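Local coordinates for hypothetical protein (Mus musculus, PDB 1VKB) that probably acts as a gamma-glutamylamine cyclotransferase, releasing 5-oxoproline from gamma-glutamylamines, at residues L66-K71 / E135-P140; G77-V82 / V122-Y127. All coordinates share one frame; numbering follows the deposited sequence.

Overall arrangement
From the N terminus the chain lays down strands 14-18 and 40-48, then the antiparallel pair 54-57 and 62-66, whose end runs into segment 66-71. Strand 76-82, helix 84-93 and strands 101-109 and 121-129 follow before segment 135-140, partly 3-10, comes back to 66-71. Contact 1 therefore closes a loop with 63 residues between its segments. Contact 2, with 39 residues between 77-82 and 122-127, is nested inside that loop. Their centres lie 21 Å apart and they do not touch. Contact 2 joins two strands of the curled sheet in the interior; contact 1 brings the 3-10 segment after strand 121-129 against Leu-66 and the loop that follows strand 62-66.

Contact 1: L66-K71 / E135-P140; sequences LYLPGK and EWLFLP
Leu-137 meets Leu-66 and Leu-68 through a single methyl group. Along its side chain, Leu-137 CB is still 5.4 Å from Leu-66 CD1, and Leu-137 CG is 4.7 Å from Leu-68 CD1, so neither makes close contact with the other segment. Of the two tips, Leu-137 CD2 does the touching: it lies 3.9 Å from Leu-66 CD1 and 3.3 Å from Leu-68 CD1. The second separation is tighter than usual for two methyls and deserves caution. Seen from CD2, the two partner methyls are about 75° apart, which places CD2 in the notch between them; the Leu-68 side chain crosses that of Leu-137 at roughly a right angle. With CG beside the backbone N (chi1 -65°), Leu-137 swings its tip closer to 66-71 than its CB direction alone would suggest. An inverse gamma turn centred on Tyr-67, with Leu-68 N bonded to Leu-66 O, lets both leucines face the same partner. No hydrogen bond crosses the contact. Tyr-132 packs against both Leu-66 and Leu-68. The 3-10 segment that includes 135-138 lies beside strand 54-57: Trp-136 touches Ala-57 and its ring meets Trp-64, while Leu-139 rests on Val-55 and Ala-57.

Contact 2: G77-V82 / V122-Y127; sequences GEIYEV and VQCFVY
Ile-79 reaches strand 121-129 with both of its branches. The tight part is Ile-79 CD1 against Val-122 CG1, 3.7 Å apart, where the two side chains run alongside one another, pointing opposite ways. Ile-79 CG2 approaches Cys-124 SG more loosely, at 4.1 Å. Placing CG1 of Ile-79 beside its backbone N (chi1 -54°) and extending CD1 beyond it separates the branches enough to serve two partners on alternate positions of the opposing strand. Ile-79 and Cys-124 are buried, with Val-107 and Phe-17 adding apolar cover; Val-122, though it packs closest, is the partly exposed residue of the three. Behind Ile-79, Tyr-80 OH donates to Glu-78 OE1 at 2.8 Å, coming from 42° out of the carboxylate plane; Arg-24 N bonds the same oxygen. No backbone bond joins the two strands, which are linked through 40-48 and 101-109. Side chains of non-neighbouring strands thus meet inside a curled sheet, consistent with the barrel-like core of the gamma-glutamyl cyclotransferase-like fold. With no polar pair between them, the contact implies cohesion by dispersion and burial, while backbone bonds tie Ile-79 to Arg-43 and Gly-44, and Glu-78 and Tyr-80 to Val-18 and Ile-16.

Contact 1: L66-K71 / E135-P140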
ATOM      1  N   LEU A  66       1.472   1.883  -9.167  1.00 15.31           N
ATOM      2  CA  LEU A  66       1.628   2.960 -10.130  1.00 14.80           C
ATOM      3  C   LEU A  66       0.255   3.495 -10.487  1.00 16.41           C
ATOM      4  O   LEU A  66      -0.664   2.724 -10.746  1.00 17.67           O
ATOM      5  CB  LEU A  66       2.382   2.520 -11.359  1.00 15.66           C
ATOM      6  CG  LEU A  66       3.656   1.748 -11.177  1.00 13.18           C
ATOM      7  CD1 LEU A  66       4.307   1.469 -12.530  1.00 17.81           C
ATOM      8  CD2 LEU A  66       4.569   2.502 -10.232  1.00 13.95           C
ATOM      9  N   TYR A  67       0.124   4.815 -10.548  1.00 17.03           N
ATOM     10  CA  TYR A  67      -1.179   5.415 -10.809  1.00 17.95           C
ATOM     11  C   TYR A  67      -1.450   5.430 -12.321  1.00 21.31           C
ATOM     12  O   TYR A  67      -1.325   6.459 -12.989  1.00 17.53           O
ATOM     13  CB  TYR A  67      -1.329   6.800 -10.174  1.00 19.35           C
ATOM     14  CG  TYR A  67      -2.779   7.183 -10.214  1.00 22.57           C
ATOM     15  CD1 TYR A  67      -3.693   6.594  -9.351  1.00 21.87           C
ATOM     16  CD2 TYR A  67      -3.266   7.999 -11.232  1.00 30.13           C
ATOM     17  CE1 TYR A  67      -5.046   6.869  -9.441  1.00 23.95           C
ATOM     18  CE2 TYR A  67      -4.629   8.282 -11.336  1.00 27.80           C
ATOM     19  CZ  TYR A  67      -5.510   7.707 -10.446  1.00 32.95           C
ATOM     20  OH  TYR A  67      -6.869   8.003 -10.536  1.00 33.59           O
ATOM     21  N   LEU A  68      -1.802   4.256 -12.824  1.00 18.02           N
ATOM     22  CA  LEU A  68      -2.161   4.015 -14.195  1.00 18.95           C
ATOM     23  C   LEU A  68      -3.412   3.142 -14.217  1.00 19.64           C
ATOM     24  O   LEU A  68      -3.348   1.915 -14.499  1.00 16.73           O
ATOM     25  CB  LEU A  68      -1.015   3.297 -14.901  1.00 23.97           C
ATOM     26  CG  LEU A  68       0.228   4.184 -15.105  1.00 26.79           C
ATOM     27  CD1 LEU A  68       1.438   3.348 -15.341  1.00 27.52           C
ATOM     28  CD2 LEU A  68      -0.012   5.134 -16.279  1.00 27.40           C
ATOM     29  N   PRO A  69      -4.544   3.740 -13.855  1.00 18.38           N
ATOM     30  CA  PRO A  69      -5.769   2.978 -13.746  1.00 18.82           C
ATOM     31  C   PRO A  69      -6.101   2.259 -15.044  1.00 20.98           C
ATOM     32  O   PRO A  69      -5.960   2.840 -16.132  1.00 18.69           O
ATOM     33  CB  PRO A  69      -6.822   4.018 -13.334  1.00 22.72           C
ATOM     34  CG  PRO A  69      -6.200   5.322 -13.502  1.00 22.43           C
ATOM     35  CD  PRO A  69      -4.718   5.139 -13.454  1.00 22.34           C
ATOM     36  N   GLY A  70      -6.466   0.978 -14.924  1.00 18.80           N
ATOM     37  CA  GLY A  70      -6.872   0.159 -16.056  1.00 20.68           C
ATOM     38  C   GLY A  70      -5.717  -0.597 -16.674  1.00 21.04           C
ATOM     39  O   GLY A  70      -5.943  -1.324 -17.596  1.00 22.04           O
ATOM     40  N   LYS A  71      -4.496  -0.417 -16.166  1.00 17.14           N
ATOM     41  CA  LYS A  71      -3.353  -1.236 -16.531  1.00 19.95           C
ATOM     42  C   LYS A  71      -3.049  -2.222 -15.401  1.00 19.51           C
ATOM     43  O   LYS A  71      -3.373  -1.971 -14.237  1.00 19.34           O
ATOM     44  CB  LYS A  71      -2.131  -0.360 -16.797  1.00 18.68           C
ATOM     45  CG  LYS A  71      -2.291   0.572 -18.012  1.00 24.52           C
ATOM     46  CD  LYS A  71      -2.661  -0.215 -19.252  1.00 35.90           C
ATOM     47  CE  LYS A  71      -2.400   0.579 -20.533  1.00 46.27           C
ATOM     48  NZ  LYS A  71      -2.709  -0.228 -21.775  1.00 50.76           N
ATOM     49  N   GLU A 135      11.233   3.546 -16.549  1.00 13.75           N
ATOM     50  CA  GLU A 135      11.570   2.165 -16.922  1.00 14.18           C
ATOM     51  C   GLU A 135      10.880   1.107 -16.040  1.00 15.82           C
ATOM     52  O   GLU A 135      10.799  -0.056 -16.394  1.00 14.47           O
ATOM     53  CB  GLU A 135      13.086   1.989 -16.969  1.00 17.84           C
ATOM     54  CG  GLU A 135      13.783   2.039 -15.623  1.00 21.13           C
ATOM     55  CD  GLU A 135      14.218   3.409 -15.182  1.00 24.67           C
ATOM     56  OE1 GLU A 135      13.723   4.439 -15.686  1.00 18.18           O
ATOM     57  OE2 GLU A 135      15.070   3.455 -14.279  1.00 23.92           O
ATOM     58  N   TRP A 136      10.326   1.521 -14.901  1.00 14.32           N
ATOM     59  CA  TRP A 136       9.589   0.597 -14.045  1.00 14.27           C
ATOM     60  C   TRP A 136       8.330   0.083 -14.693  1.00 17.36           C
ATOM     61  O   TRP A 136       7.773  -0.922 -14.253  1.00 16.99           O
ATOM     62  CB  TRP A 136       9.252   1.220 -12.724  1.00 14.90           C
ATOM     63  CG  TRP A 136      10.466   1.619 -11.864  1.00 13.28           C
ATOM     64  CD1 TRP A 136      11.771   1.349 -12.084  1.00 16.90           C
ATOM     65  CD2 TRP A 136      10.406   2.276 -10.596  1.00 14.31           C
ATOM     66  NE1 TRP A 136      12.545   1.862 -11.070  1.00 16.48           N
ATOM     67  CE2 TRP A 136      11.725   2.439 -10.140  1.00 16.24           C
ATOM     68  CE3 TRP A 136       9.350   2.733  -9.781  1.00 18.48           C
ATOM     69  CZ2 TRP A 136      12.022   3.025  -8.913  1.00 16.53           C
ATOM     70  CZ3 TRP A 136       9.666   3.367  -8.575  1.00 16.85           C
ATOM     71  CH2 TRP A 136      10.961   3.513  -8.173  1.00 16.71           C
ATOM     72  N   LEU A 137       7.881   0.753 -15.756  1.00 15.92           N
ATOM     73  CA  LEU A 137       6.730   0.263 -16.512  1.00 15.39           C
ATOM     74  C   LEU A 137       6.990  -1.071 -17.147  1.00 15.88           C
ATOM     75  O   LEU A 137       6.043  -1.747 -17.528  1.00 17.35           O
ATOM     76  CB  LEU A 137       6.299   1.261 -17.593  1.00 17.31           C
ATOM     77  CG  LEU A 137       5.790   2.591 -17.060  1.00 17.31           C
ATOM     78  CD1 LEU A 137       5.628   3.622 -18.175  1.00 25.37           C
ATOM     79  CD2 LEU A 137       4.477   2.437 -16.306  1.00 21.98           C
ATOM     80  N   PHE A 138       8.264  -1.430 -17.323  1.00 14.66           N
ATOM     81  CA  PHE A 138       8.632  -2.723 -17.927  1.00 15.83           C
ATOM     82  C   PHE A 138       8.902  -3.840 -16.934  1.00 17.20           C
ATOM     83  O   PHE A 138       9.342  -4.918 -17.338  1.00 15.54           O
ATOM     84  CB  PHE A 138       9.831  -2.539 -18.823  1.00 17.46           C
ATOM     85  CG  PHE A 138       9.561  -1.535 -19.887  1.00 17.75           C
ATOM     86  CD1 PHE A 138       8.545  -1.743 -20.775  1.00 20.95           C
ATOM     87  CD2 PHE A 138      10.219  -0.324 -19.883  1.00 36.02           C
ATOM     88  CE1 PHE A 138       8.243  -0.797 -21.760  1.00 32.13           C
ATOM     89  CE2 PHE A 138       9.925   0.629 -20.829  1.00 39.76           C
ATOM     90  CZ  PHE A 138       8.926   0.394 -21.770  1.00 34.63           C
ATOM     91  N   LEU A 139       8.628  -3.587 -15.662  1.00 15.35           N
ATOM     92  CA  LEU A 139       8.834  -4.602 -14.622  1.00 13.69           C
ATOM     93  C   LEU A 139       7.557  -5.445 -14.503  1.00 13.73           C
ATOM     94  O   LEU A 139       6.494  -5.051 -15.003  1.00 12.59           O
ATOM     95  CB  LEU A 139       9.141  -3.952 -13.284  1.00 17.47           C
ATOM     96  CG  LEU A 139      10.488  -3.268 -13.194  1.00 16.66           C
ATOM     97  CD1 LEU A 139      10.548  -2.472 -11.903  1.00 19.44           C
ATOM     98  CD2 LEU A 139      11.611  -4.298 -13.245  1.00 20.26           C
ATOM     99  N   PRO A 140       7.653  -6.606 -13.859  1.00 14.39           N
ATOM    100  CA  PRO A 140       6.492  -7.459 -13.733  1.00 15.01           C
ATOM    101  C   PRO A 140       5.375  -6.764 -12.944  1.00 14.80           C
ATOM    102  O   PRO A 140       5.668  -6.100 -11.977  1.00 14.46           O
ATOM    103  CB  PRO A 140       7.031  -8.651 -12.950  1.00 13.47           C
ATOM    104  CG  PRO A 140       8.480  -8.704 -13.292  1.00 13.51           C
ATOM    105  CD  PRO A 140       8.866  -7.238 -13.311  1.00 13.20           C
TER

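Contact 2: G77-V82 / V122-Y127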
ATOM      1  N   GLY A  77      -4.869  -6.554  -0.826  1.00 16.35           N
ATOM      2  CA  GLY A  77      -4.271  -5.904   0.324  1.00 17.21           C
ATOM      3  C   GLY A  77      -5.216  -5.956   1.483  1.00 16.34           C
ATOM      4  O   GLY A  77      -6.159  -6.766   1.525  1.00 15.84           O
ATOM      5  N   GLU A  78      -4.919  -5.102   2.444  1.00 15.76           N
ATOM      6  CA  GLU A  78      -5.610  -5.120   3.708  1.00 14.03           C
ATOM      7  C   GLU A  78      -6.230  -3.756   3.973  1.00 16.14           C
ATOM      8  O   GLU A  78      -5.633  -2.710   3.734  1.00 15.28           O
ATOM      9  CB  GLU A  78      -4.660  -5.494   4.827  1.00 14.21           C
ATOM     10  CG  GLU A  78      -4.165  -6.935   4.708  1.00 16.86           C
ATOM     11  CD  GLU A  78      -3.078  -7.263   5.675  1.00 24.33           C
ATOM     12  OE1 GLU A  78      -2.491  -6.351   6.312  1.00 18.70           O
ATOM     13  OE2 GLU A  78      -2.808  -8.452   5.769  1.00 20.79           O
ATOM     14  N   ILE A  79      -7.423  -3.806   4.531  1.00 15.43           N
ATOM     15  CA  ILE A  79      -8.156  -2.599   4.961  1.00 14.28           C
ATOM     16  C   ILE A  79      -7.980  -2.354   6.447  1.00 16.24           C
ATOM     17  O   ILE A  79      -8.213  -3.252   7.267  1.00 16.54           O
ATOM     18  CB  ILE A  79      -9.629  -2.737   4.615  1.00 15.55           C
ATOM     19  CG1 ILE A  79      -9.811  -3.053   3.110  1.00 20.46           C
ATOM     20  CG2 ILE A  79     -10.392  -1.499   5.028  1.00 17.88           C
ATOM     21  CD1 ILE A  79     -11.209  -3.518   2.770  1.00 21.76           C
ATOM     22  N   TYR A  80      -7.587  -1.120   6.787  1.00 15.61           N
ATOM     23  CA  TYR A  80      -7.496  -0.678   8.189  1.00 15.32           C
ATOM     24  C   TYR A  80      -8.340   0.538   8.397  1.00 15.94           C
ATOM     25  O   TYR A  80      -8.523   1.326   7.480  1.00 15.68           O
ATOM     26  CB  TYR A  80      -6.041  -0.303   8.576  1.00 16.73           C
ATOM     27  CG  TYR A  80      -5.158  -1.511   8.652  1.00 14.51           C
ATOM     28  CD1 TYR A  80      -4.681  -2.096   7.494  1.00 21.63           C
ATOM     29  CD2 TYR A  80      -4.799  -2.056   9.869  1.00 17.01           C
ATOM     30  CE1 TYR A  80      -3.887  -3.227   7.539  1.00 20.55           C
ATOM     31  CE2 TYR A  80      -4.015  -3.206   9.930  1.00 18.08           C
ATOM     32  CZ  TYR A  80      -3.564  -3.773   8.746  1.00 19.20           C
ATOM     33  OH  TYR A  80      -2.806  -4.920   8.756  1.00 22.91           O
ATOM     34  N   GLU A  81      -8.828   0.717   9.614  1.00 16.08           N
ATOM     35  CA  GLU A  81      -9.397   1.999  10.012  1.00 16.09           C
ATOM     36  C   GLU A  81      -8.354   2.687  10.887  1.00 16.78           C
ATOM     37  O   GLU A  81      -7.914   2.096  11.890  1.00 16.63           O
ATOM     38  CB  GLU A  81     -10.738   1.809  10.731  1.00 15.26           C
ATOM     39  CG  GLU A  81     -11.426   3.124  10.944  1.00 16.75           C
ATOM     40  CD  GLU A  81     -12.833   3.013  11.512  1.00 32.91           C
ATOM     41  OE1 GLU A  81     -13.053   2.193  12.416  1.00 34.43           O
ATOM     42  OE2 GLU A  81     -13.711   3.775  11.067  1.00 23.98           O
ATOM     43  N   VAL A  82      -7.941   3.914  10.518  1.00 14.32           N
ATOM     44  CA  VAL A  82      -6.867   4.618  11.247  1.00 15.75           C
ATOM     45  C   VAL A  82      -7.363   5.977  11.741  1.00 17.34           C
ATOM     46  O   VAL A  82      -8.343   6.547  11.201  1.00 16.17           O
ATOM     47  CB  VAL A  82      -5.586   4.801  10.397  1.00 15.01           C
ATOM     48  CG1 VAL A  82      -5.133   3.449   9.808  1.00 17.10           C
ATOM     49  CG2 VAL A  82      -5.797   5.767   9.270  1.00 14.31           C
ATOM     50  N   VAL A 122     -15.465  -0.543  -0.285  1.00 18.88           N
ATOM     51  CA  VAL A 122     -15.239   0.537   0.653  1.00 20.55           C
ATOM     52  C   VAL A 122     -14.259   1.509   0.022  1.00 19.08           C
ATOM     53  O   VAL A 122     -13.321   1.091  -0.633  1.00 16.62           O
ATOM     54  CB  VAL A 122     -14.701  -0.011   1.983  1.00 22.04           C
ATOM     55  CG1 VAL A 122     -13.486  -0.768   1.794  1.00 28.87           C
ATOM     56  CG2 VAL A 122     -14.436   1.130   2.996  1.00 34.73           C
ATOM     57  N   GLN A 123     -14.471   2.802   0.233  1.00 18.10           N
ATOM     58  CA  GLN A 123     -13.477   3.778  -0.250  1.00 17.51           C
ATOM     59  C   GLN A 123     -12.345   3.861   0.760  1.00 16.46           C
ATOM     60  O   GLN A 123     -12.583   4.058   1.955  1.00 16.83           O
ATOM     61  CB  GLN A 123     -14.082   5.183  -0.419  1.00 19.07           C
ATOM     62  CG  GLN A 123     -13.199   6.109  -1.269  1.00 27.24           C
ATOM     63  CD  GLN A 123     -13.433   5.903  -2.787  1.00 22.61           C
ATOM     64  OE1 GLN A 123     -14.253   5.090  -3.174  1.00 27.02           O
ATOM     65  NE2 GLN A 123     -12.732   6.663  -3.610  1.00 42.31           N
ATOM     66  N   CYS A 124     -11.091   3.786   0.285  1.00 16.46           N
ATOM     67  CA  CYS A 124      -9.929   3.770   1.144  1.00 14.74           C
ATOM     68  C   CYS A 124      -8.863   4.676   0.547  1.00 14.90           C
ATOM     69  O   CYS A 124      -8.728   4.731  -0.665  1.00 16.54           O
ATOM     70  CB  CYS A 124      -9.308   2.384   1.160  1.00 15.39           C
ATOM     71  SG  CYS A 124     -10.339   1.074   1.848  1.00 17.28           S
ATOM     72  N   PHE A 125      -8.114   5.347   1.391  1.00 12.86           N
ATOM     73  CA  PHE A 125      -6.896   5.965   0.961  1.00 12.48           C
ATOM     74  C   PHE A 125      -5.848   4.855   0.632  1.00 14.91           C
ATOM     75  O   PHE A 125      -5.663   3.872   1.374  1.00 15.86           O
ATOM     76  CB  PHE A 125      -6.310   6.884   2.018  1.00 13.77           C
ATOM     77  CG  PHE A 125      -7.094   8.155   2.237  1.00 11.97           C
ATOM     78  CD1 PHE A 125      -7.425   9.000   1.188  1.00 16.78           C
ATOM     79  CD2 PHE A 125      -7.518   8.496   3.525  1.00 14.43           C
ATOM     80  CE1 PHE A 125      -8.195  10.154   1.421  1.00 18.05           C
ATOM     81  CE2 PHE A 125      -8.263   9.664   3.726  1.00 13.65           C
ATOM     82  CZ  PHE A 125      -8.590  10.465   2.682  1.00 15.92           C
ATOM     83  N   VAL A 126      -5.100   5.100  -0.430  1.00 14.69           N
ATOM     84  CA  VAL A 126      -4.041   4.179  -0.875  1.00 17.71           C
ATOM     85  C   VAL A 126      -2.849   5.034  -1.275  1.00 15.08           C
ATOM     86  O   VAL A 126      -3.048   6.128  -1.831  1.00 15.20           O
ATOM     87  CB  VAL A 126      -4.503   3.368  -2.118  1.00 17.27           C
ATOM     88  CG1 VAL A 126      -3.424   2.352  -2.521  1.00 17.76           C
ATOM     89  CG2 VAL A 126      -5.798   2.629  -1.826  1.00 17.01           C
ATOM     90  N   TYR A 127      -1.641   4.583  -0.943  1.00 15.89           N
ATOM     91  CA  TYR A 127      -0.409   5.274  -1.369  1.00 15.73           C
ATOM     92  C   TYR A 127      -0.057   4.812  -2.800  1.00 17.08           C
ATOM     93  O   TYR A 127       0.385   3.688  -2.988  1.00 16.83           O
ATOM     94  CB  TYR A 127       0.722   5.031  -0.350  1.00 15.63           C
ATOM     95  CG  TYR A 127       0.377   5.721   0.949  1.00 15.25           C
ATOM     96  CD1 TYR A 127       0.480   7.118   1.052  1.00 16.22           C
ATOM     97  CD2 TYR A 127      -0.119   5.012   2.045  1.00 16.43           C
ATOM     98  CE1 TYR A 127       0.115   7.777   2.213  1.00 16.38           C
ATOM     99  CE2 TYR A 127      -0.547   5.690   3.225  1.00 17.36           C
ATOM    100  CZ  TYR A 127      -0.390   7.048   3.296  1.00 18.89           C
ATOM    101  OH  TYR A 127      -0.771   7.719   4.426  1.00 17.23           O
TER